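Long-range contact in cytoplasmic export protein 1 (Saccharomyces cerevisiae, PDB 3VWA), which takes part in nuclear tRNA export, apparently collecting tRNA from export receptors at the nuclear pore complex and delivering aminoacylated tRNA toward the translation machinery: residues N125-T130 with T185-G190. Sequence-based numbering, arbitrary orientation.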
loop_
_atom_site.group_PDB
_atom_site.type_symbol
_atom_site.label_atom_id
_atom_site.label_comp_id
_atom_site.label_asym_id
_atom_site.label_seq_id
_atom_site.Cartn_x
_atom_site.Cartn_y
_atom_site.Cartn_z
ATOM N N ASN A 125 -30.350 -8.163 22.105
ATOM C CA ASN A 125 -31.658 -7.662 22.551
ATOM C C ASN A 125 -32.550 -7.191 21.402
ATOM O O ASN A 125 -33.750 -6.937 21.617
ATOM C CB ASN A 125 -31.484 -6.463 23.511
ATOM C CG ASN A 125 -30.760 -6.830 24.799
ATOM O OD1 ASN A 125 -30.809 -7.966 25.250
ATOM N ND2 ASN A 125 -30.069 -5.864 25.379
ATOM N N PHE A 126 -31.982 -7.039 20.204
ATOM C CA PHE A 126 -32.762 -6.554 19.054
ATOM C C PHE A 126 -32.965 -7.689 18.062
ATOM O O PHE A 126 -32.293 -8.717 18.151
ATOM C CB PHE A 126 -32.076 -5.374 18.352
ATOM C CG PHE A 126 -31.969 -4.115 19.193
ATOM C CD1 PHE A 126 -33.021 -3.216 19.265
ATOM C CD2 PHE A 126 -30.800 -3.803 19.876
ATOM C CE1 PHE A 126 -32.927 -2.048 20.003
ATOM C CE2 PHE A 126 -30.695 -2.623 20.623
ATOM C CZ PHE A 126 -31.763 -1.744 20.683
ATOM N N VAL A 127 -33.944 -7.531 17.167
ATOM C CA VAL A 127 -34.041 -8.366 15.969
ATOM C C VAL A 127 -33.523 -7.514 14.837
ATOM O O VAL A 127 -33.802 -6.298 14.791
ATOM C CB VAL A 127 -35.486 -8.750 15.594
ATOM C CG1 VAL A 127 -35.489 -9.874 14.538
ATOM C CG2 VAL A 127 -36.261 -9.177 16.816
ATOM N N LEU A 128 -32.782 -8.137 13.926
ATOM C CA LEU A 128 -32.198 -7.391 12.813
ATOM C C LEU A 128 -33.044 -7.684 11.619
ATOM O O LEU A 128 -33.592 -6.771 11.024
ATOM C CB LEU A 128 -30.728 -7.767 12.565
ATOM C CG LEU A 128 -29.748 -6.747 11.931
ATOM C CD1 LEU A 128 -28.607 -7.407 11.172
ATOM C CD2 LEU A 128 -30.395 -5.637 11.080
ATOM N N GLY A 129 -33.120 -8.967 11.263
ATOM C CA GLY A 129 -34.085 -9.460 10.317
ATOM C C GLY A 129 -33.730 -9.358 8.862
ATOM O O GLY A 129 -34.357 -10.030 8.009
ATOM N N THR A 130 -32.712 -8.549 8.567
ATOM C CA THR A 130 -32.353 -8.181 7.194
ATOM C C THR A 130 -30.974 -8.740 6.737
ATOM O O THR A 130 -30.461 -8.325 5.690
ATOM C CB THR A 130 -32.264 -6.649 7.086
ATOM O OG1 THR A 130 -31.177 -6.216 7.935
ATOM C CG2 THR A 130 -33.673 -5.917 7.472
ATOM N N THR A 185 -35.616 -16.529 15.651
ATOM C CA THR A 185 -34.818 -17.422 14.869
ATOM C C THR A 185 -34.473 -16.808 13.502
ATOM O O THR A 185 -33.666 -17.386 12.735
ATOM C CB THR A 185 -35.595 -18.727 14.622
ATOM O OG1 THR A 185 -36.868 -18.406 14.052
ATOM C CG2 THR A 185 -35.755 -19.549 15.910
ATOM N N ILE A 186 -35.093 -15.677 13.162
ATOM C CA ILE A 186 -34.778 -15.065 11.871
ATOM C C ILE A 186 -33.283 -14.652 11.749
ATOM O O ILE A 186 -32.668 -14.868 10.709
ATOM C CB ILE A 186 -35.752 -13.931 11.453
ATOM C CG1 ILE A 186 -35.643 -13.677 9.947
ATOM C CG2 ILE A 186 -35.544 -12.646 12.265
ATOM C CD1 ILE A 186 -36.631 -12.649 9.417
ATOM N N ASP A 187 -32.696 -14.111 12.805
ATOM C CA ASP A 187 -31.285 -13.698 12.704
ATOM C C ASP A 187 -30.286 -14.866 12.580
ATOM O O ASP A 187 -29.405 -14.823 11.719
ATOM C CB ASP A 187 -30.919 -12.741 13.820
ATOM C CG ASP A 187 -31.615 -11.391 13.677
ATOM O OD1 ASP A 187 -31.955 -10.990 12.522
ATOM O OD2 ASP A 187 -31.817 -10.728 14.726
ATOM N N SER A 188 -30.429 -15.899 13.430
ATOM C CA SER A 188 -29.670 -17.145 13.298
ATOM C C SER A 188 -29.750 -17.737 11.906
ATOM O O SER A 188 -28.741 -18.227 11.375
ATOM C CB SER A 188 -30.194 -18.194 14.271
ATOM O OG SER A 188 -29.594 -18.014 15.514
HETATM N N MSE A 189 -30.938 -17.693 11.309
HETATM C CA MSE A 189 -31.135 -18.309 9.994
HETATM C C MSE A 189 -30.515 -17.453 8.943
HETATM O O MSE A 189 -29.941 -17.981 7.976
HETATM C CB MSE A 189 -32.609 -18.555 9.706
HETATM C CG MSE A 189 -33.054 -19.828 10.431
HETATM SE SE MSE A 189 -34.993 -20.198 10.136
HETATM C CE MSE A 189 -35.592 -19.832 11.967
ATOM N N GLY A 190 -30.607 -16.128 9.118
ATOM C CA GLY A 190 -29.990 -15.201 8.167
ATOM C C GLY A 190 -28.468 -15.202 8.260
ATOM O O GLY A 190 -27.773 -15.036 7.250
HETATM O O HOH W 1 -30.190 -9.191 16.219
#
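The carboxylate of D187 meets the backbone N-H groups of L128 and G129 with its oxygen end, one oxygen to each. The pairing, in the N-terminal kinase-like domain ahead of the HEAT repeats, resembles that of protein kinases, where an aspartate near the start of helix F holds the backbone of the catalytic loop; helix 186-198 probably corresponds to helix F, and L128-G129-T130 appears to stand where kinases carry His-Arg-Asp. The evidence is a fork of two short, moderately bent bonds. L128 N donates to D187 OD2 at 2.9 Å, with an N-H...O angle of 155°. G129 N reaches D187 OD1 at 2.7 Å and 158°. Each oxygen uses its syn lone pair, so both donors enter from the open end of the carboxylate, which should restrain its rotation about CB-CG. Two bonded N-H groups would be expected to stabilise the anionic form. A water extends the grip, lying 2.7 Å from D187 OD2 and 2.9 Å from F126 O. One residue earlier, at the first position of the helix, I186 faces the loop, and its side chain crosses that of V127 at about a right angle, V127 CG1 meeting I186 CG2 at 3.6 Å; both residues also touch F163 of helix 160-174. I186 CG1 runs anti to the backbone N (chi1 -161°) and carries CD1 to 3.7 Å from G129 O, the carbonyl oxygen that is hydrogen-bonded to Y171 OH.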